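Local coordinates for CCMAN5 (Cellulosimicrobium cellulans, PDB 2XSG), which hydrolyses alpha-mannosides as a calcium-binding glycoside hydrolase of family 92 and enables mannose-6-phosphate modification of yeast-produced human lysosomal enzymes, at residues G637-P642 with M655-D660; A90-G95 with S158-L163; E429-L434 with S469-E474; F678-T681 with F687-G690. All coordinates share one frame; numbering follows the deposited sequence.

Contact 1: residues G637-P642 with M655-D660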
loop_
_atom_site.group_PDB
_atom_site.type_symbol
_atom_site.label_atom_id
_atom_site.label_comp_id
_atom_site.label_asym_id
_atom_site.label_seq_id
_atom_site.Cartn_x
_atom_site.Cartn_y
_atom_site.Cartn_z
ATOM N N GLY A 637 9.569 -16.505 -13.575
ATOM C CA GLY A 637 8.543 -15.458 -13.420
ATOM C C GLY A 637 7.127 -15.881 -13.798
ATOM O O GLY A 637 6.207 -15.045 -13.870
ATOM N N GLU A 638 6.928 -17.176 -14.017
ATOM C CA GLU A 638 5.623 -17.651 -14.481
ATOM C C GLU A 638 5.028 -18.764 -13.612
ATOM O O GLU A 638 5.768 -19.511 -12.955
ATOM C CB GLU A 638 5.724 -18.108 -15.938
ATOM C CG GLU A 638 6.283 -17.029 -16.850
ATOM C CD GLU A 638 6.277 -17.388 -18.321
ATOM O OE1 GLU A 638 5.611 -18.363 -18.703
ATOM O OE2 GLU A 638 6.946 -16.677 -19.099
ATOM N N PHE A 639 3.696 -18.832 -13.603
ATOM C CA PHE A 639 2.949 -20.023 -13.176
ATOM C C PHE A 639 3.245 -21.126 -14.196
ATOM O O PHE A 639 2.985 -20.947 -15.386
ATOM C CB PHE A 639 1.427 -19.786 -13.207
ATOM C CG PHE A 639 0.888 -18.866 -12.122
ATOM C CD1 PHE A 639 0.500 -19.373 -10.892
ATOM C CD2 PHE A 639 0.706 -17.505 -12.370
ATOM C CE1 PHE A 639 -0.027 -18.526 -9.894
ATOM C CE2 PHE A 639 0.173 -16.641 -11.392
ATOM C CZ PHE A 639 -0.185 -17.151 -10.151
ATOM N N THR A 640 3.763 -22.266 -13.744
ATOM C CA THR A 640 4.078 -23.382 -14.654
ATOM C C THR A 640 3.337 -24.633 -14.175
ATOM O O THR A 640 3.814 -25.318 -13.261
ATOM C CB THR A 640 5.577 -23.696 -14.690
ATOM O OG1 THR A 640 6.009 -24.000 -13.361
ATOM C CG2 THR A 640 6.397 -22.500 -15.236
ATOM N N PRO A 641 2.177 -24.943 -14.787
ATOM C CA PRO A 641 1.577 -24.258 -15.929
ATOM C C PRO A 641 0.797 -22.994 -15.549
ATOM O O PRO A 641 0.545 -22.767 -14.361
ATOM C CB PRO A 641 0.599 -25.306 -16.466
ATOM C CG PRO A 641 0.158 -26.069 -15.218
ATOM C CD PRO A 641 1.383 -26.125 -14.362
ATOM N N PRO A 642 0.398 -22.183 -16.555
ATOM C CA PRO A 642 -0.534 -21.094 -16.305
ATOM C C PRO A 642 -1.782 -21.573 -15.566
ATOM O O PRO A 642 -2.223 -22.705 -15.764
ATOM C CB PRO A 642 -0.906 -20.637 -17.711
ATOM C CG PRO A 642 0.327 -20.869 -18.492
ATOM C CD PRO A 642 0.834 -22.198 -17.971
ATOM N N MET A 655 -4.651 -12.555 -2.353
ATOM C CA MET A 655 -4.199 -12.256 -3.699
ATOM C C MET A 655 -3.554 -13.502 -4.274
ATOM O O MET A 655 -3.366 -14.500 -3.572
ATOM C CB MET A 655 -3.131 -11.143 -3.678
ATOM C CG MET A 655 -3.361 -10.020 -2.694
ATOM S SD MET A 655 -4.622 -8.939 -3.304
ATOM C CE MET A 655 -4.456 -7.574 -2.160
ATOM N N LEU A 656 -3.144 -13.407 -5.537
ATOM C CA LEU A 656 -2.297 -14.427 -6.146
ATOM C C LEU A 656 -1.053 -14.663 -5.283
ATOM O O LEU A 656 -0.609 -13.744 -4.587
ATOM C CB LEU A 656 -1.865 -13.978 -7.534
ATOM C CG LEU A 656 -2.984 -13.860 -8.585
ATOM C CD1 LEU A 656 -2.436 -13.205 -9.828
ATOM C CD2 LEU A 656 -3.583 -15.224 -8.903
ATOM N N PRO A 657 -0.480 -15.878 -5.340
ATOM C CA PRO A 657 0.807 -16.053 -4.672
ATOM C C PRO A 657 1.836 -15.070 -5.285
ATOM O O PRO A 657 1.816 -14.859 -6.496
ATOM C CB PRO A 657 1.177 -17.505 -4.996
ATOM C CG PRO A 657 0.348 -17.840 -6.249
ATOM C CD PRO A 657 -0.913 -17.096 -6.066
ATOM N N THR A 658 2.712 -14.516 -4.437
ATOM C CA THR A 658 3.699 -13.456 -4.757
ATOM C C THR A 658 3.116 -12.041 -4.959
ATOM O O THR A 658 3.869 -11.059 -5.076
ATOM C CB THR A 658 4.552 -13.734 -6.019
ATOM O OG1 THR A 658 3.741 -13.509 -7.181
ATOM C CG2 THR A 658 5.171 -15.133 -6.034
ATOM N N MET A 659 1.803 -11.935 -5.048
ATOM C CA MET A 659 1.171 -10.659 -5.361
ATOM C C MET A 659 1.034 -9.793 -4.106
ATOM O O MET A 659 0.022 -9.833 -3.429
ATOM C CB MET A 659 -0.187 -10.905 -6.019
ATOM C CG MET A 659 -1.009 -9.646 -6.325
ATOM S SD MET A 659 -2.520 -10.153 -7.160
ATOM C CE MET A 659 -3.401 -8.598 -7.221
ATOM N N ASP A 660 2.084 -9.045 -3.775
ATOM C CA ASP A 660 2.075 -8.207 -2.577
ATOM C C ASP A 660 1.125 -7.051 -2.816
ATOM O O ASP A 660 1.021 -6.573 -3.937
ATOM C CB ASP A 660 3.482 -7.680 -2.294
ATOM C CG ASP A 660 4.449 -8.781 -1.914
ATOM O OD1 ASP A 660 3.985 -9.803 -1.359
ATOM O OD2 ASP A 660 5.666 -8.642 -2.189
#
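Phe639 and Pro657 mark the closest approach of the two backbones, yet their CA atoms are still 9.6 Å apart, so side chains must bridge the gap. On one side the chain leaves Glu638 and Phe639 in strand conformation and turns a corner at Thr640 and Pro641, where the peptide bond before Pro641 is cis. On the other, Leu656 to Met659 form a type II beta turn closed by Met659 N to Leu656 O at 3.1 Å, with Pro657 and Thr658 at its corners and Thr658 at positive phi.

The crossing is made by the Phe639 ring. With CG anti to the carbonyl carbon (chi1 -72°), the ring extends to the turn and crosses both Leu656 and Pro657 at about a right angle. Its CE1 touches Pro657 CG at 3.7 Å, and its CZ lies 4.1 Å from Leu656 CD2; both partners approach the ring obliquely. Replacing Phe639 by alanine would probably open a gap beside Pro657 CG and Leu656 CD2, since its ring makes both contacts. Asn621 of strand 618-623 touches both Phe639 and Leu656, so that strand also borders the cluster.

The arrangement is a proline-bearing type II turn packed on an aromatic ring of a three-stranded antiparallel sheet in the catalytic domain, in the loop that goes on to the calcium ligand Asp662.

Contact 2: residues A90-G95 with S158-L163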
loop_
_atom_site.group_PDB
_atom_site.type_symbol
_atom_site.label_atom_id
_atom_site.label_comp_id
_atom_site.label_asym_id
_atom_site.label_seq_id
_atom_site.Cartn_x
_atom_site.Cartn_y
_atom_site.Cartn_z
ATOM N N ALA A 90 17.422 -14.557 32.726
ATOM C CA ALA A 90 18.281 -13.986 31.685
ATOM C C ALA A 90 17.388 -13.503 30.540
ATOM O O ALA A 90 16.165 -13.682 30.592
ATOM C CB ALA A 90 19.305 -15.017 31.172
ATOM N N ARG A 91 17.992 -12.897 29.523
ATOM C CA ARG A 91 17.244 -12.437 28.353
ATOM C C ARG A 91 16.469 -13.633 27.765
ATOM O O ARG A 91 17.034 -14.713 27.622
ATOM C CB ARG A 91 18.182 -11.821 27.323
ATOM C CG ARG A 91 17.455 -11.228 26.101
ATOM C CD ARG A 91 17.457 -12.108 24.819
ATOM N NE ARG A 91 17.117 -11.233 23.687
ATOM C CZ ARG A 91 15.878 -10.978 23.275
ATOM N NH1 ARG A 91 14.840 -11.605 23.833
ATOM N NH2 ARG A 91 15.675 -10.122 22.279
ATOM N N PRO A 92 15.166 -13.451 27.470
ATOM C CA PRO A 92 14.343 -14.588 27.045
ATOM C C PRO A 92 14.801 -15.189 25.726
ATOM O O PRO A 92 15.202 -14.455 24.820
ATOM C CB PRO A 92 12.961 -13.963 26.875
ATOM C CG PRO A 92 12.953 -12.836 27.873
ATOM C CD PRO A 92 14.339 -12.270 27.791
ATOM N N GLY A 93 14.771 -16.512 25.640
ATOM C CA GLY A 93 14.835 -17.193 24.342
ATOM C C GLY A 93 13.497 -16.995 23.656
ATOM O O GLY A 93 12.446 -17.162 24.280
ATOM N N THR A 94 13.522 -16.612 22.383
ATOM C CA THR A 94 12.295 -16.276 21.639
ATOM C C THR A 94 11.343 -17.460 21.495
ATOM O O THR A 94 10.148 -17.277 21.386
ATOM C CB THR A 94 12.602 -15.726 20.224
ATOM O OG1 THR A 94 12.943 -16.813 19.341
ATOM C CG2 THR A 94 13.735 -14.715 20.259
ATOM N N GLY A 95 11.879 -18.676 21.491
ATOM C CA GLY A 95 11.047 -19.889 21.452
ATOM C C GLY A 95 10.088 -20.005 22.635
ATOM O O GLY A 95 9.014 -20.605 22.525
ATOM N N SER A 158 2.902 -11.719 33.607
ATOM C CA SER A 158 4.077 -10.977 33.200
ATOM C C SER A 158 3.955 -10.575 31.727
ATOM O O SER A 158 3.329 -11.276 30.923
ATOM C CB SER A 158 5.326 -11.819 33.459
ATOM O OG SER A 158 6.449 -11.233 32.852
ATOM N N LEU A 159 4.531 -9.434 31.387
ATOM C CA LEU A 159 4.613 -9.024 30.002
ATOM C C LEU A 159 6.072 -8.765 29.704
ATOM O O LEU A 159 6.720 -8.001 30.418
ATOM C CB LEU A 159 3.792 -7.746 29.755
ATOM C CG LEU A 159 2.276 -7.804 29.963
ATOM C CD1 LEU A 159 1.639 -6.459 29.685
ATOM C CD2 LEU A 159 1.641 -8.849 29.052
ATOM N N VAL A 160 6.584 -9.428 28.679
ATOM C CA VAL A 160 7.929 -9.189 28.198
ATOM C C VAL A 160 7.806 -8.093 27.150
ATOM O O VAL A 160 6.938 -8.186 26.263
ATOM C CB VAL A 160 8.520 -10.452 27.554
ATOM C CG1 VAL A 160 9.821 -10.140 26.831
ATOM C CG2 VAL A 160 8.736 -11.537 28.610
ATOM N N VAL A 161 8.644 -7.066 27.260
ATOM C CA VAL A 161 8.704 -6.025 26.245
ATOM C C VAL A 161 10.053 -6.219 25.543
ATOM O O VAL A 161 11.082 -5.861 26.085
ATOM C CB VAL A 161 8.551 -4.602 26.865
ATOM C CG1 VAL A 161 8.576 -3.516 25.795
ATOM C CG2 VAL A 161 7.275 -4.497 27.717
ATOM N N ASP A 162 10.030 -6.830 24.360
ATOM C CA ASP A 162 11.245 -7.172 23.620
ATOM C C ASP A 162 11.555 -6.092 22.577
ATOM O O ASP A 162 10.793 -5.890 21.597
ATOM C CB ASP A 162 11.061 -8.535 22.962
ATOM C CG ASP A 162 12.353 -9.133 22.463
ATOM O OD1 ASP A 162 13.246 -8.399 21.988
ATOM O OD2 ASP A 162 12.498 -10.365 22.548
ATOM N N LEU A 163 12.673 -5.406 22.771
ATOM C CA LEU A 163 13.015 -4.268 21.917
ATOM C C LEU A 163 13.999 -4.610 20.811
ATOM O O LEU A 163 14.462 -3.728 20.085
ATOM C CB LEU A 163 13.531 -3.093 22.750
ATOM C CG LEU A 163 12.521 -2.290 23.582
ATOM C CD1 LEU A 163 11.257 -1.954 22.781
ATOM C CD2 LEU A 163 12.136 -3.040 24.800
#
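Arg91 faces Asp162 end-on, its two terminal nitrogens each taking one carboxylate oxygen. Arg91 NH1 meets Asp162 OD2 at 2.9 Å, and this oxygen lies at the guanidinium edge, almost in its plane. Arg91 NH2 reaches Asp162 OD1 at 3.0 Å, on the syn side, and adds a weaker bond to OD2. The pair is not coplanar: the two flat groups are turned 49° apart, and NH1 comes to OD2 from above the carboxylate plane. Arg91 starts with CG anti to its own backbone nitrogen (chi1 -176°) and then bends at chi2 (-101°), which folds the guanidinium back over its own chain so that NH1 also donates to Pro92 O at 3.0 Å.

The strand carrying Asp162, 158-162, belongs to an antiparallel sheet of the N-terminal domain, a beta-rich domain of the galactose mutarotase-like clan. Val160 and Asp162, two residues apart on the strand, both point toward the 90-95 loop; Trp217 of strand 212-217 touches these two residues as well as Arg91 and Pro92. Beside the salt bridge the contact is apolar, with Pro92 CG 4.3 Å from Val160 CG1.

A leucine in place of Arg91 would probably leave the buried carboxylate of Asp162 without its opposite charge and deprive Pro92 O of its side-chain donor. Tyr97 OH is bonded to both Asp162 OD2 and Arg91 NH1, while Glu164 N meets Asp162 OD1. Arg91 NH2 has a second acid to balance it, Asp233 OD1.

Contact 3: residues E429-L434 with S469-E474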
loop_
_atom_site.group_PDB
_atom_site.type_symbol
_atom_site.label_atom_id
_atom_site.label_comp_id
_atom_site.label_asym_id
_atom_site.label_seq_id
_atom_site.Cartn_x
_atom_site.Cartn_y
_atom_site.Cartn_z
ATOM N N GLU A 429 11.238 24.623 -3.217
ATOM C CA GLU A 429 12.336 23.888 -2.559
ATOM C C GLU A 429 12.356 22.402 -2.911
ATOM O O GLU A 429 13.432 21.813 -3.066
ATOM C CB GLU A 429 12.230 23.969 -1.038
ATOM C CG GLU A 429 12.653 25.245 -0.405
ATOM C CD GLU A 429 12.526 25.158 1.094
ATOM O OE1 GLU A 429 13.319 24.408 1.726
ATOM O OE2 GLU A 429 11.611 25.825 1.634
ATOM N N ALA A 430 11.175 21.787 -2.979
ATOM C CA ALA A 430 11.063 20.386 -3.345
ATOM C C ALA A 430 11.637 20.121 -4.743
ATOM O O ALA A 430 12.313 19.124 -4.965
ATOM C CB ALA A 430 9.586 19.928 -3.265
ATOM N N TYR A 431 11.384 21.040 -5.675
ATOM C CA TYR A 431 11.736 20.842 -7.097
ATOM C C TYR A 431 13.180 20.370 -7.407
ATOM O O TYR A 431 13.349 19.361 -8.072
ATOM C CB TYR A 431 11.327 22.065 -7.936
ATOM C CG TYR A 431 11.542 21.894 -9.416
ATOM C CD1 TYR A 431 10.647 21.164 -10.182
ATOM C CD2 TYR A 431 12.646 22.470 -10.052
ATOM C CE1 TYR A 431 10.837 20.986 -11.539
ATOM C CE2 TYR A 431 12.849 22.307 -11.415
ATOM C CZ TYR A 431 11.933 21.557 -12.149
ATOM O OH TYR A 431 12.110 21.388 -13.494
ATOM N N PRO A 432 14.220 21.073 -6.918
ATOM C CA PRO A 432 15.567 20.580 -7.238
ATOM C C PRO A 432 15.862 19.179 -6.677
ATOM O O PRO A 432 16.602 18.413 -7.305
ATOM C CB PRO A 432 16.487 21.612 -6.578
ATOM C CG PRO A 432 15.622 22.289 -5.563
ATOM C CD PRO A 432 14.276 22.345 -6.181
ATOM N N ALA A 433 15.305 18.854 -5.513
ATOM C CA ALA A 433 15.445 17.511 -4.964
ATOM C C ALA A 433 14.690 16.479 -5.803
ATOM O O ALA A 433 15.134 15.340 -5.938
ATOM C CB ALA A 433 14.995 17.464 -3.499
ATOM N N LEU A 434 13.557 16.883 -6.364
ATOM C CA LEU A 434 12.823 16.027 -7.283
ATOM C C LEU A 434 13.613 15.843 -8.589
ATOM O O LEU A 434 13.639 14.737 -9.134
ATOM C CB LEU A 434 11.412 16.559 -7.538
ATOM C CG LEU A 434 10.378 16.447 -6.413
ATOM C CD1 LEU A 434 9.180 17.319 -6.716
ATOM C CD2 LEU A 434 9.951 15.019 -6.203
ATOM N N SER A 469 7.724 17.941 -15.564
ATOM C CA SER A 469 7.300 18.998 -16.491
ATOM C C SER A 469 6.061 19.754 -15.981
ATOM O O SER A 469 5.984 20.976 -16.092
ATOM C CB SER A 469 7.079 18.441 -17.905
ATOM O OG SER A 469 5.777 17.928 -18.055
ATOM N N VAL A 470 5.097 19.017 -15.425
ATOM C CA VAL A 470 3.896 19.602 -14.812
ATOM C C VAL A 470 4.281 20.504 -13.631
ATOM O O VAL A 470 3.814 21.646 -13.521
ATOM C CB VAL A 470 2.907 18.489 -14.386
ATOM C CG1 VAL A 470 1.739 19.045 -13.574
ATOM C CG2 VAL A 470 2.387 17.722 -15.614
ATOM N N ILE A 471 5.160 20.005 -12.760
ATOM C CA ILE A 471 5.675 20.805 -11.639
ATOM C C ILE A 471 6.462 22.034 -12.120
ATOM O O ILE A 471 6.364 23.126 -11.527
ATOM C CB ILE A 471 6.554 19.959 -10.682
ATOM C CG1 ILE A 471 5.809 18.689 -10.229
ATOM C CG2 ILE A 471 7.010 20.796 -9.478
ATOM C CD1 ILE A 471 6.715 17.600 -9.561
ATOM N N ALA A 472 7.240 21.868 -13.182
ATOM C CA ALA A 472 8.021 23.005 -13.710
ATOM C C ALA A 472 7.117 24.168 -14.167
ATOM O O ALA A 472 7.375 25.334 -13.829
ATOM C CB ALA A 472 8.970 22.547 -14.840
ATOM N N ASP A 473 6.057 23.844 -14.915
ATOM C CA ASP A 473 5.093 24.839 -15.420
ATOM C C ASP A 473 4.359 25.524 -14.261
ATOM O O ASP A 473 4.038 26.707 -14.325
ATOM C CB ASP A 473 4.065 24.178 -16.358
ATOM C CG ASP A 473 4.512 24.162 -17.820
ATOM O OD1 ASP A 473 5.242 25.083 -18.247
ATOM O OD2 ASP A 473 4.124 23.224 -18.555
ATOM N N GLU A 474 4.078 24.764 -13.205
ATOM C CA GLU A 474 3.430 25.325 -12.031
ATOM C C GLU A 474 4.328 26.328 -11.309
ATOM O O GLU A 474 3.832 27.267 -10.676
ATOM C CB GLU A 474 3.007 24.218 -11.071
ATOM C CG GLU A 474 2.223 24.707 -9.872
ATOM C CD GLU A 474 0.806 25.172 -10.209
ATOM O OE1 GLU A 474 0.375 25.120 -11.388
ATOM O OE2 GLU A 474 0.114 25.584 -9.262
#
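Tyr431 and Leu434 project from helix 427-438 onto Ile471 and Ala472, in the last turns of helix 455-474. The two helices form a nearly antiparallel pair in the catalytic domain, whose helices in this clan build an (alpha/alpha)6 barrel. Over these segments the axes come within 10.9 Å of each other and cross at -150°.

The main bump from the second helix is Ile471, which enters the groove between Tyr431 and Leu434, two residues one turn apart. Its two branches serve different neighbours. CG2 presses obliquely on the tyrosine ring, 3.7 Å from Tyr431 CD1. The longer arm ends at Leu434, with Ile471 CD1 3.8 Å from Leu434 CD1; these two side chains cross at about a right angle. Val413 of helix 409-418 and Phe382 of helix 368-387 lie against Ile471 and Leu434, respectively, extending the apolar layer.

In return, Tyr431 is the large knob of the first helix. Its chi1 of -175°, which sets CG anti to the backbone N, carries the ring across to the other helix, past Ile471 and along the small side chain of Ala472, where a methyl group leaves a shallow hollow. Leu484 of helix 478-495 and the loop residues Leu475 and Leu477 also touch the ring. Pro432, which follows directly, has no N-H to give to the preceding turn and kinks the helix there. The hydroxyl of Tyr431 is hydrogen-bonded to Glu480 OE1, and passes Ala472 CB at 3.6 Å.

Contact 4: residues F678-T681 with F687-G690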
loop_
_atom_site.group_PDB
_atom_site.type_symbol
_atom_site.label_atom_id
_atom_site.label_comp_id
_atom_site.label_asym_id
_atom_site.label_seq_id
_atom_site.Cartn_x
_atom_site.Cartn_y
_atom_site.Cartn_z
ATOM N N PHE A 678 -10.642 4.465 -13.408
ATOM C CA PHE A 678 -9.248 4.065 -13.229
ATOM C C PHE A 678 -8.267 5.117 -13.752
ATOM O O PHE A 678 -8.492 5.699 -14.819
ATOM C CB PHE A 678 -9.003 2.751 -13.958
ATOM C CG PHE A 678 -7.634 2.194 -13.734
ATOM C CD1 PHE A 678 -7.388 1.352 -12.655
ATOM C CD2 PHE A 678 -6.594 2.507 -14.590
ATOM C CE1 PHE A 678 -6.115 0.840 -12.427
ATOM C CE2 PHE A 678 -5.322 2.001 -14.364
ATOM C CZ PHE A 678 -5.086 1.157 -13.285
ATOM N N PRO A 679 -7.157 5.355 -13.014
ATOM C CA PRO A 679 -6.216 6.352 -13.503
ATOM C C PRO A 679 -5.147 5.738 -14.417
ATOM O O PRO A 679 -4.056 5.375 -13.959
ATOM C CB PRO A 679 -5.594 6.892 -12.207
ATOM C CG PRO A 679 -5.569 5.675 -11.310
ATOM C CD PRO A 679 -6.780 4.850 -11.676
ATOM N N VAL A 680 -5.438 5.628 -15.703
ATOM C CA VAL A 680 -4.382 5.230 -16.644
ATOM C C VAL A 680 -3.212 6.226 -16.561
ATOM O O VAL A 680 -2.077 5.847 -16.306
ATOM C CB VAL A 680 -4.920 5.052 -18.101
ATOM C CG1 VAL A 680 -3.774 4.913 -19.110
ATOM C CG2 VAL A 680 -5.841 3.828 -18.162
ATOM N N THR A 681 -3.514 7.503 -16.698
ATOM C CA THR A 681 -2.492 8.532 -16.585
ATOM C C THR A 681 -2.522 9.160 -15.200
ATOM O O THR A 681 -3.293 10.089 -14.956
ATOM C CB THR A 681 -2.674 9.607 -17.678
ATOM O OG1 THR A 681 -2.831 8.954 -18.940
ATOM C CG2 THR A 681 -1.468 10.520 -17.742
ATOM N N PHE A 687 -9.671 9.987 -15.596
ATOM C CA PHE A 687 -9.930 8.607 -15.192
ATOM C C PHE A 687 -10.615 7.897 -16.327
ATOM O O PHE A 687 -11.454 8.495 -16.995
ATOM C CB PHE A 687 -10.771 8.553 -13.921
ATOM C CG PHE A 687 -10.093 9.179 -12.753
ATOM C CD1 PHE A 687 -9.205 8.444 -11.985
ATOM C CD2 PHE A 687 -10.294 10.521 -12.450
ATOM C CE1 PHE A 687 -8.540 9.020 -10.928
ATOM C CE2 PHE A 687 -9.624 11.122 -11.374
ATOM C CZ PHE A 687 -8.757 10.360 -10.611
ATOM N N GLN A 688 -10.224 6.644 -16.561
ATOM C CA GLN A 688 -10.847 5.815 -17.583
ATOM C C GLN A 688 -12.026 5.013 -17.027
ATOM O O GLN A 688 -11.950 4.451 -15.917
ATOM C CB GLN A 688 -9.818 4.869 -18.223
ATOM C CG GLN A 688 -8.752 5.590 -19.095
ATOM C CD GLN A 688 -9.328 6.116 -20.402
ATOM O OE1 GLN A 688 -10.181 5.464 -21.028
ATOM N NE2 GLN A 688 -8.873 7.302 -20.823
ATOM N N VAL A 689 -13.091 4.936 -17.832
ATOM C CA VAL A 689 -14.304 4.212 -17.483
ATOM C C VAL A 689 -14.078 2.714 -17.646
ATOM O O VAL A 689 -13.521 2.266 -18.661
ATOM C CB VAL A 689 -15.502 4.673 -18.342
ATOM C CG1 VAL A 689 -16.685 3.716 -18.196
ATOM C CG2 VAL A 689 -15.917 6.091 -17.943
ATOM N N GLY A 690 -14.487 1.947 -16.633
ATOM C CA GLY A 690 -14.405 0.483 -16.681
ATOM C C GLY A 690 -15.773 -0.175 -16.647
ATOM O O GLY A 690 -16.649 0.163 -17.449
#
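Phe678 and Gln688 face each other as an antiparallel hydrogen-bonded pair. Phe678 N gives its hydrogen to Gln688 O at 2.8 Å, and Gln688 N returns one to Phe678 O at 2.6 Å; both bonds are nearly straight and lie in the carbonyl plane. Phe678 O also receives a CA-H contact from Phe687 and a weak bond from Val680 N, the latter closing an inverse gamma turn centred on Pro679.

Side-chain packing surrounds this bridge. The edge of the Phe687 ring lies against the Phe678-Pro679 peptide, and its CE1 is 3.9 Å from Pro679 CB. Pro679 CD in turn sits over one face of the Phe678 ring, offset toward the rim and 3.5 Å above the plane, and that ring stacks with Tyr596. Val680 CG2 meets Gln688 CG at 3.5 Å, a contact set by the glutamine chi1 of -69°, which places CG beside the backbone N.

Polar ends find partners beyond the hairpin: Gln688 OE1 with Asn599 ND2, and the carbonyls of Pro679 and Val680 with Arg358 of helix 353-366. The chemistry thus implies a buried, largely apolar hairpin in which two short backbone bonds satisfy the facing main-chain groups of Phe678 and Gln688.

Overall arrangement
Contacts 1, 3 and 4 all belong to the catalytic part of the chain, whereas contact 2 lies in the N-terminal domain, its centre about 38 Å from that of contact 1 and about 50 Å from that of contact 4. The calcium ion held by Asn588, Glu589 and Asp662 is not touched by the side chains that make contacts 1 and 4: that of Leu656 in contact 1 is about 11 Å away, that of Phe678 in contact 4 about 14 Å. Helix 665-675 runs along the chain between these two contacts, whose nearest atoms are about 11 Å apart. Contact 3 approaches contact 4 to about 8 Å between nearest atoms, without touching it.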